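PDB 5CK4: putative signal recognition particle protein from Chaetomium thermophilum, which is the Arf-like GTPase beta subunit of the signal recognition particle receptor, binds GDP and GTP, and probably acts in protein translocation at the endoplasmic reticulum membrane. Local coordinates for residues Thr125-Leu130 with Leu189-Leu194; Glu290-Gly295 with Trp309-Glu314; Ser195-Phe200 with Gly269-Val274. All blocks are in the same frame, centred on the assembly; numbering follows the deposited sequence.

Interaction 1 (Thr125-Leu130 with Leu189-Leu194); sequences TTLQHL and LYDVLL
Leu127 and Leu130, one turn apart on helix 123-131, rest against Asp191 and Val192 of helix 180-201. The contact is apolar, with no hydrogen bond or salt bridge across it. Between side chains, Val192 is the shared partner, and each of its methyls has a different leucine as its nearest partner. CG2 lies 3.9 Å from Leu127 CD2, while CG1 lies 3.9 Å from Leu130 CD1. Val192 places CG1 anti to its backbone N (chi1 161°), which leaves CG2 beside that N, and the fork is thereby spread toward both leucines. A beta-branched residue suits a position where two neighbours arrive close to the helix backbone.

Both helices pack on strand 21-25, which leads into the P-loop of this GTPase fold: Leu130 touches Leu23 and Ile25, and Val192 also reaches Ile25. Helix 123-131 follows the segment with Gly118, a GTP-binding residue, so, by comparison with other small GTPases, it probably belongs to the switch II region. The short helical segments run nearly side by side, 28° between their directions and 9.4 Å apart at closest approach.

A second kind of contact sets side chain on backbone. Leu127 CD2 lies over the main chain of helix 180-201, 3.8 Å from Asp191 O and equally far from Val192 N. Its other methyl, CD1, reaches Asp191 CB at 3.8 Å, so this aspartate contributes its aliphatic root, not its carboxylate, to the contact. Leucine suits this place because its two end methyls reach across between the helices, one to the facing backbone and one to the CB beside it. Asp191 O also accepts a hydrogen bond from Ser195 OG, whose side chain touches both Leu127 and Leu130.

Interaction 2 (Glu290-Gly295 with Trp309-Glu314); sequences EVEVMG and WRWIGE
Glu290, Glu292 and Met294 direct their side chains toward Trp311, the large indole that helix 306-313 lays against strand 291-295. In this P-loop GTPase fold the strand pairs in parallel with strand 214-219, and the C-terminal helix packs against the sheet.

Glu290, just ahead of the strand, makes the loosest approach: its CD comes 4.2 Å from Trp311 CZ2, obliquely to the ring. The charge is directed to another partner, since OE2 forms a salt bridge with Arg315, and Arg315 in turn makes a cation-pi contact with Trp311.

Glu292 supplies the polar link. Its extended chain carries OE1 to the nitrogen edge of the indole, where Trp311 NE1 donates a hydrogen bond of 2.7 Å with an N-H...O angle of 148°. The donor sits well above the carboxylate plane, 73° out of it, and the two flat groups stand almost perpendicular. On the way there Glu292 CB passes obliquely beside the indole, 3.8 Å from Trp311 NE1, so the start of the chain touches it while the carboxylate takes its N-H. Glutamate is long enough to do both from a strand position.

The indole also touches Leu215 of the neighbouring strand and Pro213. A leucine in place of Trp311 would probably leave Glu292 OE1 without this N-H donor and open a gap between the strand and the C-terminal helix.

Met294, buried, completes the row with an unbranched, flexible chain. It runs extended from the backbone and then bends at the sulfur (chi3 -49°), which brings CE to 3.6 Å from Trp311 CD1 and 3.9 Å from Trp311 CG.

Interaction 3 (Ser195-Phe200 with Gly269-Val274); sequences SLQKRF and GWLGAV
Gln197, on helix 180-201, faces the irregular segment 269-274 most closely at Leu271, with 7.5 Å between the two CA atoms, and at Gly272 the backbone takes a positive phi with an extended psi. A side chain at Gly272 would be jammed against the preceding carbonyl oxygen, which explains the glycine.

The gap is bridged by one side chain. With chi1 at 179° the chain of Gln197 leaves the backbone extended, its CG pointing opposite the main-chain N, and the terminal amide reaches straight out from the helix. There it pairs with the main chain on both flanks of Leu271. Gly272 N donates to Gln197 OE1 at 2.8 Å; this bond is almost linear (172°) and lies on a lone pair of the oxygen. Gln197 NE2 donates to Trp270 O at 3.0 Å, less straight at 141°, with the acceptor tilted out of the amide plane. NE2 also bonds Glu268 OE1, and this additional bond helps to fix which way round the amide sits. Three hydrogen bonds therefore satisfy a polar group that is buried, among others by Met284 and Phe287.

Leu271 turns its CD1 to within 3.6 Å of Gln197 OE1, and packs on Leu193 of helix 180-201. The loop has a brace of its own: Trp270 NE1 donates to Ala273 O at 3.1 Å, from above the carbonyl plane.

Glutamine suits the site because its amide presents a C=O and an N-H at one end, to meet an N-H and a C=O that lie on one side of the loop backbone. It reads them much as a parallel strand would with main-chain atoms, although segment 269-274 is irregular; here a side-chain amide ties a helix to a loop at the periphery of the GTPase fold.

In the fold
From the N terminus, the chain passes the P-loop before interaction 1 joins helix 123-131 to helix 180-201, closing a loop of 58 residues. Interaction 3 opens directly afterwards on the same helix and closes 68 residues later in the segment before strand 291-295; interaction 2 then closes a short loop of 13 residues near the C terminus. The three follow in series, without nesting or crossing. Helix 180-201 joins them: Tyr190 OH probably bonds to Gly269 O and Leu271 N, linking interactions 1 and 3, while Leu193 packs on Val291 of interaction 2, which lies on the opposite side of the chain's centre from interaction 1.

Interaction 1 (Thr125-Leu130 with Leu189-Leu194)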
loop_
_atom_site.group_PDB
_atom_site.type_symbol
_atom_site.label_atom_id
_atom_site.label_comp_id
_atom_site.label_asym_id
_atom_site.label_seq_id
_atom_site.Cartn_x
_atom_site.Cartn_y
_atom_site.Cartn_z
ATOM N N THR A 125 -6.522 -11.417 5.891
ATOM C CA THR A 125 -6.638 -10.674 7.144
ATOM C C THR A 125 -6.429 -9.179 6.952
ATOM O O THR A 125 -7.154 -8.353 7.506
ATOM C CB THR A 125 -5.566 -11.137 8.131
ATOM O OG1 THR A 125 -5.664 -12.554 8.314
ATOM C CG2 THR A 125 -5.734 -10.439 9.469
ATOM N N THR A 126 -5.415 -8.843 6.167
ATOM C CA THR A 126 -5.064 -7.453 5.916
ATOM C C THR A 126 -6.144 -6.770 5.087
ATOM O O THR A 126 -6.551 -5.639 5.369
ATOM C CB THR A 126 -3.724 -7.367 5.176
ATOM O OG1 THR A 126 -2.713 -8.007 5.962
ATOM C CG2 THR A 126 -3.338 -5.923 4.940
ATOM N N LEU A 127 -6.619 -7.474 4.068
ATOM C CA LEU A 127 -7.657 -6.944 3.197
ATOM C C LEU A 127 -8.952 -6.631 3.964
ATOM O O LEU A 127 -9.684 -5.709 3.597
ATOM C CB LEU A 127 -7.933 -7.906 2.031
ATOM C CG LEU A 127 -6.807 -8.170 1.020
ATOM C CD1 LEU A 127 -7.259 -9.197 -0.009
ATOM C CD2 LEU A 127 -6.346 -6.882 0.321
ATOM N N GLN A 128 -9.226 -7.386 5.028
ATOM C CA GLN A 128 -10.445 -7.184 5.806
ATOM C C GLN A 128 -10.463 -5.819 6.475
ATOM O O GLN A 128 -11.508 -5.192 6.560
ATOM C CB GLN A 128 -10.639 -8.292 6.841
ATOM C CG GLN A 128 -10.834 -9.669 6.233
ATOM C CD GLN A 128 -11.751 -9.660 5.024
ATOM O OE1 GLN A 128 -12.969 -9.509 5.150
ATOM N NE2 GLN A 128 -11.166 -9.824 3.838
ATOM N N HIS A 129 -9.304 -5.353 6.933
ATOM C CA HIS A 129 -9.191 -3.999 7.471
ATOM C C HIS A 129 -9.570 -2.938 6.436
ATOM O O HIS A 129 -10.123 -1.898 6.777
ATOM C CB HIS A 129 -7.768 -3.727 7.966
ATOM C CG HIS A 129 -7.341 -4.598 9.110
ATOM N ND1 HIS A 129 -8.054 -4.688 10.286
ATOM C CD2 HIS A 129 -6.261 -5.401 9.265
ATOM C CE1 HIS A 129 -7.441 -5.517 11.111
ATOM N NE2 HIS A 129 -6.349 -5.962 10.516
ATOM N N LEU A 130 -9.251 -3.196 5.170
ATOM C CA LEU A 130 -9.447 -2.194 4.126
ATOM C C LEU A 130 -10.907 -2.086 3.681
ATOM O O LEU A 130 -11.303 -1.096 3.088
ATOM C CB LEU A 130 -8.513 -2.464 2.940
ATOM C CG LEU A 130 -7.030 -2.562 3.350
ATOM C CD1 LEU A 130 -6.101 -2.956 2.192
ATOM C CD2 LEU A 130 -6.561 -1.267 3.977
ATOM N N LEU A 189 -1.838 -5.846 -5.244
ATOM C CA LEU A 189 -2.192 -4.426 -5.284
ATOM C C LEU A 189 -3.630 -4.232 -5.777
ATOM O O LEU A 189 -4.384 -3.389 -5.251
ATOM C CB LEU A 189 -1.198 -3.661 -6.173
ATOM C CG LEU A 189 -1.472 -2.161 -6.349
ATOM C CD1 LEU A 189 -1.454 -1.442 -4.999
ATOM C CD2 LEU A 189 -0.417 -1.593 -7.278
ATOM N N TYR A 190 -4.022 -5.004 -6.788
ATOM C CA TYR A 190 -5.394 -4.943 -7.279
ATOM C C TYR A 190 -6.388 -5.144 -6.132
ATOM O O TYR A 190 -7.319 -4.359 -5.978
ATOM C CB TYR A 190 -5.631 -5.993 -8.385
ATOM C CG TYR A 190 -6.936 -5.822 -9.170
ATOM C CD1 TYR A 190 -8.153 -6.256 -8.652
ATOM C CD2 TYR A 190 -6.941 -5.245 -10.433
ATOM C CE1 TYR A 190 -9.343 -6.100 -9.373
ATOM C CE2 TYR A 190 -8.121 -5.098 -11.160
ATOM C CZ TYR A 190 -9.315 -5.523 -10.626
ATOM O OH TYR A 190 -10.493 -5.374 -11.348
ATOM N N ASP A 191 -6.177 -6.188 -5.329
ATOM C CA ASP A 191 -7.078 -6.495 -4.219
ATOM C C ASP A 191 -7.078 -5.409 -3.152
ATOM O O ASP A 191 -8.112 -5.115 -2.561
ATOM C CB ASP A 191 -6.724 -7.837 -3.560
ATOM C CG ASP A 191 -7.051 -9.027 -4.438
ATOM O OD1 ASP A 191 -7.908 -8.889 -5.331
ATOM O OD2 ASP A 191 -6.439 -10.097 -4.229
ATOM N N VAL A 192 -5.910 -4.832 -2.892
ATOM C CA VAL A 192 -5.795 -3.753 -1.913
ATOM C C VAL A 192 -6.639 -2.547 -2.339
ATOM O O VAL A 192 -7.482 -2.061 -1.579
ATOM C CB VAL A 192 -4.317 -3.338 -1.685
ATOM C CG1 VAL A 192 -4.217 -1.967 -1.055
ATOM C CG2 VAL A 192 -3.599 -4.386 -0.802
ATOM N N LEU A 193 -6.394 -2.062 -3.554
ATOM C CA LEU A 193 -7.152 -0.932 -4.086
ATOM C C LEU A 193 -8.651 -1.234 -4.255
ATOM O O LEU A 193 -9.497 -0.371 -3.986
ATOM C CB LEU A 193 -6.527 -0.462 -5.407
ATOM C CG LEU A 193 -5.071 0.009 -5.287
ATOM C CD1 LEU A 193 -4.559 0.534 -6.626
ATOM C CD2 LEU A 193 -4.961 1.100 -4.227
ATOM N N LEU A 194 -8.994 -2.434 -4.721
ATOM C CA LEU A 194 -10.416 -2.773 -4.895
ATOM C C LEU A 194 -11.120 -2.813 -3.540
ATOM O O LEU A 194 -12.280 -2.432 -3.419
ATOM C CB LEU A 194 -10.590 -4.119 -5.608
ATOM C CG LEU A 194 -12.038 -4.456 -5.989
ATOM C CD1 LEU A 194 -12.585 -3.417 -7.000
ATOM C CD2 LEU A 194 -12.168 -5.878 -6.541
#

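Interaction 2 (Glu290-Gly295 with Trp309-Glu314)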
loop_
_atom_site.group_PDB
_atom_site.type_symbol
_atom_site.label_atom_id
_atom_site.label_comp_id
_atom_site.label_asym_id
_atom_site.label_seq_id
_atom_site.Cartn_x
_atom_site.Cartn_y
_atom_site.Cartn_z
ATOM N N GLU A 290 -6.283 8.787 -2.960
ATOM C CA GLU A 290 -5.030 9.275 -3.519
ATOM C C GLU A 290 -4.022 8.132 -3.567
ATOM O O GLU A 290 -3.738 7.520 -2.549
ATOM C CB GLU A 290 -4.493 10.444 -2.699
ATOM C CG GLU A 290 -3.314 11.139 -3.350
ATOM C CD GLU A 290 -2.785 12.288 -2.511
ATOM O OE1 GLU A 290 -3.354 12.550 -1.428
ATOM O OE2 GLU A 290 -1.806 12.927 -2.944
ATOM N N VAL A 291 -3.488 7.847 -4.758
ATOM C CA VAL A 291 -2.566 6.729 -4.937
ATOM C C VAL A 291 -1.345 7.253 -5.670
ATOM O O VAL A 291 -1.484 7.804 -6.766
ATOM C CB VAL A 291 -3.208 5.552 -5.725
ATOM C CG1 VAL A 291 -2.226 4.386 -5.823
ATOM C CG2 VAL A 291 -4.493 5.080 -5.034
ATOM N N GLU A 292 -0.163 7.145 -5.054
ATOM C CA GLU A 292 1.061 7.699 -5.669
ATOM C C GLU A 292 2.214 6.688 -5.635
ATOM O O GLU A 292 2.396 5.964 -4.655
ATOM C CB GLU A 292 1.487 9.007 -4.968
ATOM C CG GLU A 292 2.676 9.724 -5.634
ATOM C CD GLU A 292 2.954 11.113 -5.068
ATOM O OE1 GLU A 292 2.017 11.755 -4.535
ATOM O OE2 GLU A 292 4.121 11.564 -5.156
ATOM N N VAL A 293 3.006 6.655 -6.700
ATOM C CA VAL A 293 4.145 5.747 -6.767
ATOM C C VAL A 293 5.399 6.567 -6.475
ATOM O O VAL A 293 5.590 7.648 -7.044
ATOM C CB VAL A 293 4.243 5.085 -8.148
ATOM C CG1 VAL A 293 5.463 4.161 -8.236
ATOM C CG2 VAL A 293 2.961 4.320 -8.455
ATOM N N MET A 294 6.246 6.081 -5.579
ATOM C CA MET A 294 7.435 6.857 -5.187
ATOM C C MET A 294 8.601 5.908 -4.970
ATOM O O MET A 294 8.457 4.898 -4.282
ATOM C CB MET A 294 7.162 7.658 -3.910
ATOM C CG MET A 294 8.344 8.547 -3.449
ATOM S SD MET A 294 7.910 9.602 -2.051
ATOM C CE MET A 294 6.364 10.311 -2.636
ATOM N N GLY A 295 9.747 6.212 -5.570
ATOM C CA GLY A 295 10.922 5.383 -5.366
ATOM C C GLY A 295 11.635 5.658 -4.061
ATOM O O GLY A 295 11.534 6.746 -3.482
ATOM N N TRP A 309 8.397 8.923 4.214
ATOM C CA TRP A 309 7.906 9.374 5.518
ATOM C C TRP A 309 7.218 10.734 5.431
ATOM O O TRP A 309 6.261 11.001 6.156
ATOM C CB TRP A 309 9.033 9.468 6.563
ATOM C CG TRP A 309 9.868 8.218 6.775
ATOM C CD1 TRP A 309 11.222 8.171 6.928
ATOM C CD2 TRP A 309 9.409 6.855 6.872
ATOM N NE1 TRP A 309 11.638 6.875 7.109
ATOM C CE2 TRP A 309 10.548 6.046 7.074
ATOM C CE3 TRP A 309 8.154 6.242 6.801
ATOM C CZ2 TRP A 309 10.469 4.660 7.204
ATOM C CZ3 TRP A 309 8.079 4.865 6.928
ATOM C CH2 TRP A 309 9.227 4.093 7.134
ATOM N N ARG A 310 7.726 11.596 4.558
ATOM C CA ARG A 310 7.168 12.934 4.389
ATOM C C ARG A 310 5.774 12.871 3.768
ATOM O O ARG A 310 4.854 13.560 4.207
ATOM C CB ARG A 310 8.090 13.773 3.506
ATOM C CG ARG A 310 7.671 15.217 3.326
ATOM C CD ARG A 310 8.804 16.026 2.698
ATOM N NE ARG A 310 10.027 15.987 3.507
ATOM C CZ ARG A 310 11.100 15.247 3.228
ATOM N NH1 ARG A 310 11.116 14.475 2.151
ATOM N NH2 ARG A 310 12.161 15.280 4.028
ATOM N N TRP A 311 5.633 12.032 2.745
ATOM C CA TRP A 311 4.365 11.880 2.033
ATOM C C TRP A 311 3.258 11.425 2.987
ATOM O O TRP A 311 2.159 11.992 2.999
ATOM C CB TRP A 311 4.540 10.884 0.882
ATOM C CG TRP A 311 3.400 10.823 -0.095
ATOM C CD1 TRP A 311 3.270 11.537 -1.252
ATOM C CD2 TRP A 311 2.236 9.988 -0.005
ATOM N NE1 TRP A 311 2.097 11.199 -1.887
ATOM C CE2 TRP A 311 1.444 10.252 -1.139
ATOM C CE3 TRP A 311 1.783 9.054 0.930
ATOM C CZ2 TRP A 311 0.233 9.609 -1.366
ATOM C CZ3 TRP A 311 0.575 8.414 0.700
ATOM C CH2 TRP A 311 -0.183 8.695 -0.436
ATOM N N ILE A 312 3.565 10.416 3.799
ATOM C CA ILE A 312 2.619 9.896 4.788
ATOM C C ILE A 312 2.322 10.915 5.878
ATOM O O ILE A 312 1.161 11.147 6.237
ATOM C CB ILE A 312 3.149 8.600 5.440
ATOM C CG1 ILE A 312 3.269 7.485 4.396
ATOM C CG2 ILE A 312 2.249 8.168 6.589
ATOM C CD1 ILE A 312 1.947 6.939 3.900
ATOM N N GLY A 313 3.382 11.521 6.404
ATOM C CA GLY A 313 3.256 12.540 7.432
ATOM C C GLY A 313 2.355 13.703 7.055
ATOM O O GLY A 313 1.664 14.254 7.908
ATOM N N GLU A 314 2.357 14.084 5.782
ATOM C CA GLU A 314 1.527 15.206 5.333
ATOM C C GLU A 314 0.054 14.829 5.163
ATOM O O GLU A 314 -0.785 15.692 4.901
ATOM C CB GLU A 314 2.061 15.780 4.020
ATOM C CG GLU A 314 3.359 16.546 4.168
ATOM C CD GLU A 314 3.959 16.945 2.836
ATOM O OE1 GLU A 314 3.402 16.552 1.787
ATOM O OE2 GLU A 314 4.990 17.647 2.840
#

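Interaction 3 (Ser195-Phe200 with Gly269-Val274)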
loop_
_atom_site.group_PDB
_atom_site.type_symbol
_atom_site.label_atom_id
_atom_site.label_comp_id
_atom_site.label_asym_id
_atom_site.label_seq_id
_atom_site.Cartn_x
_atom_site.Cartn_y
_atom_site.Cartn_z
ATOM N N SER A 195 -10.406 -3.260 -2.516
ATOM C CA SER A 195 -10.978 -3.292 -1.167
ATOM C C SER A 195 -11.302 -1.869 -0.691
ATOM O O SER A 195 -12.373 -1.619 -0.151
ATOM C CB SER A 195 -10.032 -3.988 -0.187
ATOM O OG SER A 195 -9.948 -5.374 -0.483
ATOM N N LEU A 196 -10.377 -0.938 -0.911
ATOM C CA LEU A 196 -10.594 0.448 -0.492
ATOM C C LEU A 196 -11.699 1.083 -1.325
ATOM O O LEU A 196 -12.440 1.945 -0.849
ATOM C CB LEU A 196 -9.301 1.256 -0.645
ATOM C CG LEU A 196 -8.240 0.893 0.395
ATOM C CD1 LEU A 196 -6.899 1.541 0.070
ATOM C CD2 LEU A 196 -8.707 1.266 1.814
ATOM N N GLN A 197 -11.802 0.646 -2.572
ATOM C CA GLN A 197 -12.853 1.135 -3.461
ATOM C C GLN A 197 -14.226 0.667 -2.978
ATOM O O GLN A 197 -15.191 1.437 -2.995
ATOM C CB GLN A 197 -12.612 0.675 -4.897
ATOM C CG GLN A 197 -13.690 1.126 -5.896
ATOM C CD GLN A 197 -13.341 0.737 -7.326
ATOM O OE1 GLN A 197 -12.199 0.886 -7.756
ATOM N NE2 GLN A 197 -14.317 0.204 -8.057
ATOM N N LYS A 198 -14.316 -0.592 -2.551
ATOM C CA LYS A 198 -15.586 -1.127 -2.053
ATOM C C LYS A 198 -15.967 -0.438 -0.752
ATOM O O LYS A 198 -17.150 -0.190 -0.483
ATOM C CB LYS A 198 -15.496 -2.631 -1.814
ATOM C CG LYS A 198 -15.399 -3.462 -3.073
ATOM C CD LYS A 198 -15.242 -4.933 -2.722
ATOM C CE LYS A 198 -15.252 -5.778 -3.967
ATOM N NZ LYS A 198 -15.457 -7.218 -3.664
ATOM N N ARG A 199 -14.953 -0.133 0.055
ATOM C CA ARG A 199 -15.157 0.624 1.289
ATOM C C ARG A 199 -15.802 1.984 1.000
ATOM O O ARG A 199 -16.759 2.372 1.663
ATOM C CB ARG A 199 -13.828 0.815 2.017
ATOM C CG ARG A 199 -13.910 1.665 3.275
ATOM C CD ARG A 199 -12.529 1.828 3.907
ATOM N NE ARG A 199 -12.542 2.729 5.058
ATOM C CZ ARG A 199 -12.124 3.989 5.009
ATOM N NH1 ARG A 199 -11.661 4.484 3.869
ATOM N NH2 ARG A 199 -12.151 4.746 6.090
ATOM N N PHE A 200 -15.271 2.703 0.010
ATOM C CA PHE A 200 -15.816 4.008 -0.373
ATOM C C PHE A 200 -17.280 3.885 -0.775
ATOM O O PHE A 200 -18.096 4.762 -0.502
ATOM C CB PHE A 200 -15.012 4.616 -1.525
ATOM C CG PHE A 200 -15.629 5.863 -2.108
ATOM C CD1 PHE A 200 -15.381 7.107 -1.540
ATOM C CD2 PHE A 200 -16.448 5.794 -3.227
ATOM C CE1 PHE A 200 -15.945 8.261 -2.079
ATOM C CE2 PHE A 200 -17.013 6.940 -3.765
ATOM C CZ PHE A 200 -16.755 8.176 -3.190
ATOM N N GLY A 269 -16.230 -6.146 -9.152
ATOM C CA GLY A 269 -14.943 -6.758 -9.424
ATOM C C GLY A 269 -14.034 -5.830 -10.209
ATOM O O GLY A 269 -12.828 -6.052 -10.275
ATOM N N TRP A 270 -14.621 -4.787 -10.794
ATOM C CA TRP A 270 -13.906 -3.840 -11.661
ATOM C C TRP A 270 -13.221 -2.719 -10.869
ATOM O O TRP A 270 -13.876 -1.910 -10.210
ATOM C CB TRP A 270 -14.890 -3.252 -12.691
ATOM C CG TRP A 270 -14.345 -2.176 -13.598
ATOM C CD1 TRP A 270 -14.298 -0.827 -13.344
ATOM C CD2 TRP A 270 -13.806 -2.352 -14.914
ATOM N NE1 TRP A 270 -13.750 -0.163 -14.413
ATOM C CE2 TRP A 270 -13.447 -1.074 -15.393
ATOM C CE3 TRP A 270 -13.587 -3.468 -15.733
ATOM C CZ2 TRP A 270 -12.877 -0.880 -16.655
ATOM C CZ3 TRP A 270 -13.023 -3.272 -16.990
ATOM C CH2 TRP A 270 -12.675 -1.989 -17.437
ATOM N N LEU A 271 -11.896 -2.687 -10.919
ATOM C CA LEU A 271 -11.127 -1.657 -10.227
ATOM C C LEU A 271 -11.140 -0.381 -11.057
ATOM O O LEU A 271 -10.891 -0.432 -12.261
ATOM C CB LEU A 271 -9.681 -2.112 -10.079
ATOM C CG LEU A 271 -8.713 -1.067 -9.524
ATOM C CD1 LEU A 271 -9.065 -0.866 -8.077
ATOM C CD2 LEU A 271 -7.262 -1.546 -9.677
ATOM N N GLY A 272 -11.418 0.759 -10.423
ATOM C CA GLY A 272 -11.400 2.038 -11.125
ATOM C C GLY A 272 -12.763 2.540 -11.563
ATOM O O GLY A 272 -13.809 2.005 -11.157
ATOM N N ALA A 273 -12.741 3.576 -12.395
ATOM C CA ALA A 273 -13.954 4.226 -12.879
ATOM C C ALA A 273 -14.634 3.404 -13.957
ATOM O O ALA A 273 -13.980 2.868 -14.851
ATOM C CB ALA A 273 -13.630 5.606 -13.409
ATOM N N VAL A 274 -15.958 3.333 -13.872
ATOM C CA VAL A 274 -16.776 2.554 -14.802
ATOM C C VAL A 274 -16.472 2.822 -16.280
ATOM O O VAL A 274 -16.362 1.885 -17.078
ATOM C CB VAL A 274 -18.286 2.769 -14.522
ATOM C CG1 VAL A 274 -18.569 4.232 -14.234
ATOM C CG2 VAL A 274 -19.136 2.270 -15.682
#